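Local structure of GCN5-related N-acetyltransferase (Anabaena variabilis, 2OZG) at residues Ala296-Gly301 with Ser335-Gly340; Glu309-Val314 with Lys342-Leu347. The protein binds coenzyme A and probably transfers acetyl groups to amines as a GNAT-family N-acetyltransferase, perhaps one that acts on aminoglycosides. All coordinates share one frame; numbering follows the deposited sequence.

Contact 1 (Ala296-Gly301 with Ser335-Gly340); sequences ALEARG and SEVTKG. With PEG (di(hydroxyethyl)ether), chain E.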
loop_
_atom_site.group_PDB
_atom_site.type_symbol
_atom_site.label_atom_id
_atom_site.label_comp_id
_atom_site.label_asym_id
_atom_site.label_seq_id
_atom_site.Cartn_x
_atom_site.Cartn_y
_atom_site.Cartn_z
ATOM N N ALA A 296 -0.339 37.473 -32.211
ATOM C CA ALA A 296 -0.753 36.102 -31.841
ATOM C C ALA A 296 -1.969 35.669 -32.673
ATOM O O ALA A 296 -1.969 34.580 -33.255
ATOM C CB ALA A 296 -1.069 35.997 -30.375
ATOM N N LEU A 297 -2.965 36.539 -32.762
ATOM C CA LEU A 297 -4.184 36.263 -33.519
ATOM C C LEU A 297 -3.931 36.159 -35.032
ATOM O O LEU A 297 -4.526 35.299 -35.690
ATOM C CB LEU A 297 -5.249 37.306 -33.229
ATOM C CG LEU A 297 -5.822 37.192 -31.821
ATOM C CD1 LEU A 297 -6.653 38.433 -31.447
ATOM C CD2 LEU A 297 -6.619 35.896 -31.663
ATOM N N GLU A 298 -3.034 37.004 -35.567
ATOM C CA GLU A 298 -2.722 36.962 -36.992
ATOM C C GLU A 298 -1.850 35.786 -37.380
ATOM O O GLU A 298 -1.875 35.341 -38.522
ATOM C CB GLU A 298 -2.091 38.286 -37.457
ATOM C CG GLU A 298 -3.064 39.464 -37.354
ATOM C CD GLU A 298 -2.536 40.721 -37.948
ATOM O OE1 GLU A 298 -1.290 40.835 -38.005
ATOM O OE2 GLU A 298 -3.391 41.575 -38.350
ATOM N N ALA A 299 -1.102 35.229 -36.438
ATOM C CA ALA A 299 -0.237 34.105 -36.756
ATOM C C ALA A 299 -0.918 32.757 -36.729
ATOM O O ALA A 299 -0.454 31.818 -37.367
ATOM C CB ALA A 299 0.947 34.106 -35.819
ATOM N N ARG A 300 -2.044 32.667 -36.025
ATOM C CA ARG A 300 -2.790 31.417 -35.838
ATOM C C ARG A 300 -3.574 31.028 -37.070
ATOM O O ARG A 300 -3.952 31.906 -37.839
ATOM C CB ARG A 300 -3.830 31.681 -34.732
ATOM C CG ARG A 300 -4.503 30.490 -34.113
ATOM C CD ARG A 300 -5.625 30.982 -33.293
ATOM N NE ARG A 300 -6.317 29.972 -32.497
ATOM C CZ ARG A 300 -7.259 29.163 -32.942
ATOM N NH1 ARG A 300 -7.584 29.142 -34.225
ATOM N NH2 ARG A 300 -7.852 28.338 -32.109
ATOM N N GLY A 301 -3.796 29.724 -37.282
ATOM C CA GLY A 301 -4.720 29.261 -38.309
ATOM C C GLY A 301 -6.146 29.266 -37.774
ATOM O O GLY A 301 -6.361 29.099 -36.564
ATOM N N SER A 335 -6.806 35.493 -40.486
ATOM C CA SER A 335 -7.301 36.642 -39.782
ATOM C C SER A 335 -6.534 37.935 -40.116
ATOM O O SER A 335 -5.438 37.934 -40.660
ATOM C CB SER A 335 -7.244 36.456 -38.283
ATOM O OG SER A 335 -5.894 36.417 -37.864
ATOM N N GLU A 336 -7.190 39.033 -39.809
ATOM C CA GLU A 336 -6.619 40.357 -39.870
ATOM C C GLU A 336 -7.179 40.992 -38.596
ATOM O O GLU A 336 -8.372 40.831 -38.274
ATOM C CB GLU A 336 -7.038 41.115 -41.113
ATOM C CG GLU A 336 -6.420 42.488 -41.167
ATOM C CD GLU A 336 -6.875 43.325 -42.378
ATOM O OE1 GLU A 336 -7.480 42.728 -43.315
ATOM O OE2 GLU A 336 -6.622 44.567 -42.362
ATOM N N VAL A 337 -6.307 41.642 -37.839
ATOM C CA VAL A 337 -6.675 42.273 -36.605
ATOM C C VAL A 337 -6.402 43.766 -36.762
ATOM O O VAL A 337 -5.341 44.145 -37.252
ATOM C CB VAL A 337 -5.850 41.737 -35.462
ATOM C CG1 VAL A 337 -5.986 42.660 -34.226
ATOM C CG2 VAL A 337 -6.248 40.305 -35.157
ATOM N N THR A 338 -7.384 44.591 -36.407
ATOM C CA THR A 338 -7.261 46.069 -36.475
ATOM C C THR A 338 -7.666 46.598 -35.120
ATOM O O THR A 338 -8.327 45.909 -34.349
ATOM C CB THR A 338 -8.174 46.698 -37.568
ATOM O OG1 THR A 338 -9.499 46.186 -37.421
ATOM C CG2 THR A 338 -7.696 46.369 -38.966
ATOM N N LYS A 339 -7.289 47.826 -34.814
ATOM C CA LYS A 339 -7.648 48.409 -33.534
ATOM C C LYS A 339 -9.054 49.013 -33.578
ATOM O O LYS A 339 -9.505 49.529 -34.600
ATOM C CB LYS A 339 -6.641 49.489 -33.121
ATOM C CG LYS A 339 -5.252 48.988 -32.787
ATOM C CD LYS A 339 -4.258 50.183 -32.606
ATOM N N GLY A 340 -9.747 48.934 -32.458
ATOM C CA GLY A 340 -11.072 49.545 -32.335
ATOM C C GLY A 340 -12.226 48.563 -32.247
ATOM O O GLY A 340 -12.071 47.404 -31.866
HETATM C C1 PEG E . -3.949 32.792 -40.066
HETATM O O1 PEG E . -4.110 34.172 -39.698
HETATM C C2 PEG E . -3.652 32.524 -41.540
HETATM O O2 PEG E . -2.437 31.836 -41.808
HETATM C C3 PEG E . -1.257 32.247 -41.092
HETATM C C4 PEG E . -1.001 33.742 -41.099
HETATM O O4 PEG E . 0.262 34.011 -41.727
HETATM O O HOH W 1 -3.179 36.445 -40.782
#
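The flat carboxylate of Glu-298 meets the strand through one oxygen: OE2 receives the Val-337 N-H on its anti lone pair, the side away from OE1. Val-337 N lies 3.0 Å from Glu-298 OE2 in a nearly straight bond (167°). With CG beside the backbone N (chi1 -65°) and the chain extended beyond it, glutamate is long enough to reach from the last turn of the helix to the strand. Val-337 CG2 lies against Glu-298 CG and also packs 3.7 Å from Leu-297 CB; the leucine and valine side chains cross at about a right angle. Leu-328 of the neighbouring strand touches both. Ser-335 is short enough to fit close to the helix: its OG, set between backbone N and carbonyl carbon (chi1 68°), donates to Leu-297 O at 2.8 Å from well above the carbonyl plane. Tyr-302 OH bonds to the same oxygen. A water donates to Glu-298 O and Ser-335 O; a di(hydroxyethyl)ether, probably from the crystallisation liquor, lies beside it, though its approach to Arg-300 O is too short to be relied on. Here helix 293-299 packs across an edge strand of the sterol-carrier-protein-like domain; the strand's Glu-336 and Thr-338 pair inward, so Val-337 N faces outward. Chemically, the strand serine donates to a carbonyl of the last helical turn, and the helix glutamate accepts an N-H of the strand.

Contact 2 (Glu309-Val314 with Lys342-Leu347); sequences ELHLEV and KGELQL
His-311 and the turn at Lys-342 to Glu-344 meet round an imidazole gripped at both nitrogens. Lys-342 N donates to His-311 ND1 over 3.0 Å and lies in the ring plane, while His-311 NE2 donates to Glu-309 OE1 at 2.9 Å in an almost straight bond (176°), reaching that oxygen on its anti side. These two bonds fix the rotation of the ring, and the lysine chain passes obliquely across it, CE lying over one face toward the rim. Glu-344 crosses His-311 obliquely, its carboxylate plane 66° from the ring; Glu-344 OE2 takes His-311 N at 2.8 Å and also forms a salt bridge with Lys-380 of helix 375-385. Gly-343 suits the tight turn, with phi positive (48°) and Gly-343 CA only 3.9 Å from Glu-313 CB. Beyond the turn the strands are parallel neighbours in the sheet of the sterol-carrier-protein-like domain, joined by Leu-345 N to His-311 O, Glu-313 N to Leu-345 O and Leu-347 N to Glu-313 O. On one face Leu-312 and Leu-345 lie side by side, CD2 to CD2 3.9 Å, as do Val-314 and Leu-347; the latter pair packs under helix 349-357, and Leu-310 under helix 375-385. On the other face Glu-313 lies alongside Gln-346, a water joining Glu-313 OE1 to Gly-343 O. His-311 ND1 accepts a backbone N-H, consistent with a neutral ring protonated on NE2, whose N-H Glu-309 then orients.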
loop_
_atom_site.group_PDB
_atom_site.type_symbol
_atom_site.label_atom_id
_atom_site.label_comp_id
_atom_site.label_asym_id
_atom_site.label_seq_id
_atom_site.Cartn_x
_atom_site.Cartn_y
_atom_site.Cartn_z
ATOM N N GLU A 309 -16.405 38.617 -37.922
ATOM C CA GLU A 309 -15.691 39.707 -37.326
ATOM C C GLU A 309 -16.016 39.703 -35.816
ATOM O O GLU A 309 -17.170 39.866 -35.424
ATOM C CB GLU A 309 -16.176 40.965 -37.975
ATOM C CG GLU A 309 -15.322 42.137 -37.833
ATOM C CD GLU A 309 -15.884 43.289 -38.649
ATOM O OE1 GLU A 309 -16.750 44.010 -38.115
ATOM O OE2 GLU A 309 -15.445 43.474 -39.811
ATOM N N LEU A 310 -15.022 39.502 -34.979
ATOM C CA LEU A 310 -15.246 39.495 -33.547
ATOM C C LEU A 310 -14.647 40.743 -32.920
ATOM O O LEU A 310 -13.461 41.003 -33.088
ATOM C CB LEU A 310 -14.664 38.194 -32.900
ATOM C CG LEU A 310 -14.890 37.999 -31.397
ATOM C CD1 LEU A 310 -16.361 38.051 -31.012
ATOM C CD2 LEU A 310 -14.294 36.697 -30.981
ATOM N N HIS A 311 -15.463 41.521 -32.206
ATOM C CA HIS A 311 -15.008 42.790 -31.598
ATOM C C HIS A 311 -14.643 42.565 -30.135
ATOM O O HIS A 311 -15.497 42.468 -29.262
ATOM C CB HIS A 311 -16.063 43.901 -31.759
ATOM C CG HIS A 311 -16.266 44.369 -33.165
ATOM N ND1 HIS A 311 -16.481 45.689 -33.480
ATOM C CD2 HIS A 311 -16.255 43.700 -34.342
ATOM C CE1 HIS A 311 -16.636 45.809 -34.785
ATOM N NE2 HIS A 311 -16.489 44.615 -35.330
ATOM N N LEU A 312 -13.348 42.514 -29.883
ATOM C CA LEU A 312 -12.790 42.171 -28.569
ATOM C C LEU A 312 -12.425 43.389 -27.763
ATOM O O LEU A 312 -12.108 44.464 -28.327
ATOM C CB LEU A 312 -11.465 41.426 -28.768
ATOM C CG LEU A 312 -11.431 40.088 -29.532
ATOM C CD1 LEU A 312 -10.015 39.752 -30.028
ATOM C CD2 LEU A 312 -11.923 38.995 -28.588
ATOM N N GLU A 313 -12.465 43.214 -26.453
ATOM C CA GLU A 313 -12.010 44.219 -25.516
ATOM C C GLU A 313 -11.128 43.526 -24.512
ATOM O O GLU A 313 -11.579 42.752 -23.693
ATOM C CB GLU A 313 -13.158 44.936 -24.832
ATOM C CG GLU A 313 -12.694 46.214 -24.145
ATOM C CD GLU A 313 -13.849 47.070 -23.762
ATOM O OE1 GLU A 313 -14.747 46.562 -23.061
ATOM O OE2 GLU A 313 -13.873 48.243 -24.182
ATOM N N VAL A 314 -9.844 43.832 -24.571
ATOM C CA VAL A 314 -8.887 43.110 -23.751
ATOM C C VAL A 314 -8.242 43.965 -22.656
ATOM O O VAL A 314 -7.929 45.123 -22.892
ATOM C CB VAL A 314 -7.745 42.540 -24.643
ATOM C CG1 VAL A 314 -6.780 41.641 -23.836
ATOM C CG2 VAL A 314 -8.315 41.798 -25.839
ATOM N N LYS A 342 -16.400 47.659 -31.191
ATOM C CA LYS A 342 -17.346 47.844 -30.131
ATOM C C LYS A 342 -17.147 47.009 -28.888
ATOM O O LYS A 342 -17.973 47.060 -27.993
ATOM C CB LYS A 342 -18.739 47.681 -30.709
ATOM C CG LYS A 342 -19.099 46.355 -31.218
ATOM C CD LYS A 342 -20.230 46.563 -32.215
ATOM C CE LYS A 342 -20.684 45.287 -32.855
ATOM N NZ LYS A 342 -21.830 45.616 -33.761
ATOM N N GLY A 343 -16.081 46.208 -28.845
ATOM C CA GLY A 343 -15.768 45.429 -27.658
ATOM C C GLY A 343 -16.970 44.675 -27.114
ATOM O O GLY A 343 -17.322 44.799 -25.941
ATOM N N GLU A 344 -17.534 43.837 -27.976
ATOM C CA GLU A 344 -18.663 42.988 -27.696
ATOM C C GLU A 344 -18.265 41.793 -26.864
ATOM O O GLU A 344 -19.130 41.142 -26.307
ATOM C CB GLU A 344 -19.328 42.504 -29.000
ATOM C CG GLU A 344 -18.397 41.717 -29.954
ATOM C CD GLU A 344 -18.966 41.393 -31.383
ATOM O OE1 GLU A 344 -20.166 41.621 -31.687
ATOM O OE2 GLU A 344 -18.147 40.909 -32.202
ATOM N N LEU A 345 -16.978 41.477 -26.819
ATOM C CA LEU A 345 -16.506 40.348 -26.030
ATOM C C LEU A 345 -15.335 40.831 -25.235
ATOM O O LEU A 345 -14.287 41.151 -25.808
ATOM C CB LEU A 345 -16.163 39.161 -26.907
ATOM C CG LEU A 345 -15.740 37.858 -26.194
ATOM C CD1 LEU A 345 -15.910 36.671 -27.120
ATOM C CD2 LEU A 345 -14.307 37.904 -25.717
ATOM N N GLN A 346 -15.525 40.891 -23.914
ATOM C CA GLN A 346 -14.535 41.441 -22.996
ATOM C C GLN A 346 -13.886 40.399 -22.150
ATOM O O GLN A 346 -14.557 39.540 -21.590
ATOM C CB GLN A 346 -15.227 42.397 -22.042
ATOM C CG GLN A 346 -16.185 43.329 -22.802
ATOM C CD GLN A 346 -17.484 43.537 -22.005
ATOM O OE1 GLN A 346 -18.501 42.892 -22.281
ATOM N NE2 GLN A 346 -17.417 44.363 -20.969
ATOM N N LEU A 347 -12.573 40.515 -22.008
ATOM C CA LEU A 347 -11.837 39.575 -21.225
ATOM C C LEU A 347 -10.464 40.121 -20.882
ATOM O O LEU A 347 -9.958 41.065 -21.469
ATOM C CB LEU A 347 -11.694 38.242 -21.988
ATOM C CG LEU A 347 -11.369 38.252 -23.465
ATOM C CD1 LEU A 347 -10.317 39.181 -23.897
ATOM C CD2 LEU A 347 -11.011 36.835 -23.924
HETATM O O HOH W 2 -13.807 45.803 -30.255
HETATM O O HOH W 3 -16.932 47.231 -24.423
#

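Overall arrangement
Both contacts belong to the C-terminal sterol-carrier-protein-like domain, and their segments alternate along the chain: helix 293-299 leads to strand 308-315, and strand 334-339 to strand 345-348. Contact 1 joins the helix to strand 334-339, at one edge of the five-stranded sheet, whereas contact 2 pairs the two parallel strands in its middle; strand 324-331 lies between them. Their centres are about 13 Å apart. They meet in the apolar layer beside the sheet, where Leu-297 CD1 packs 3.9 Å from Leu-312 CD1. Neither reaches the coenzyme A pocket, which is formed by N-terminal acetyltransferase residues such as Val-85 and Gly-93, so both are structural contacts within this C-terminal domain, away from the coenzyme site.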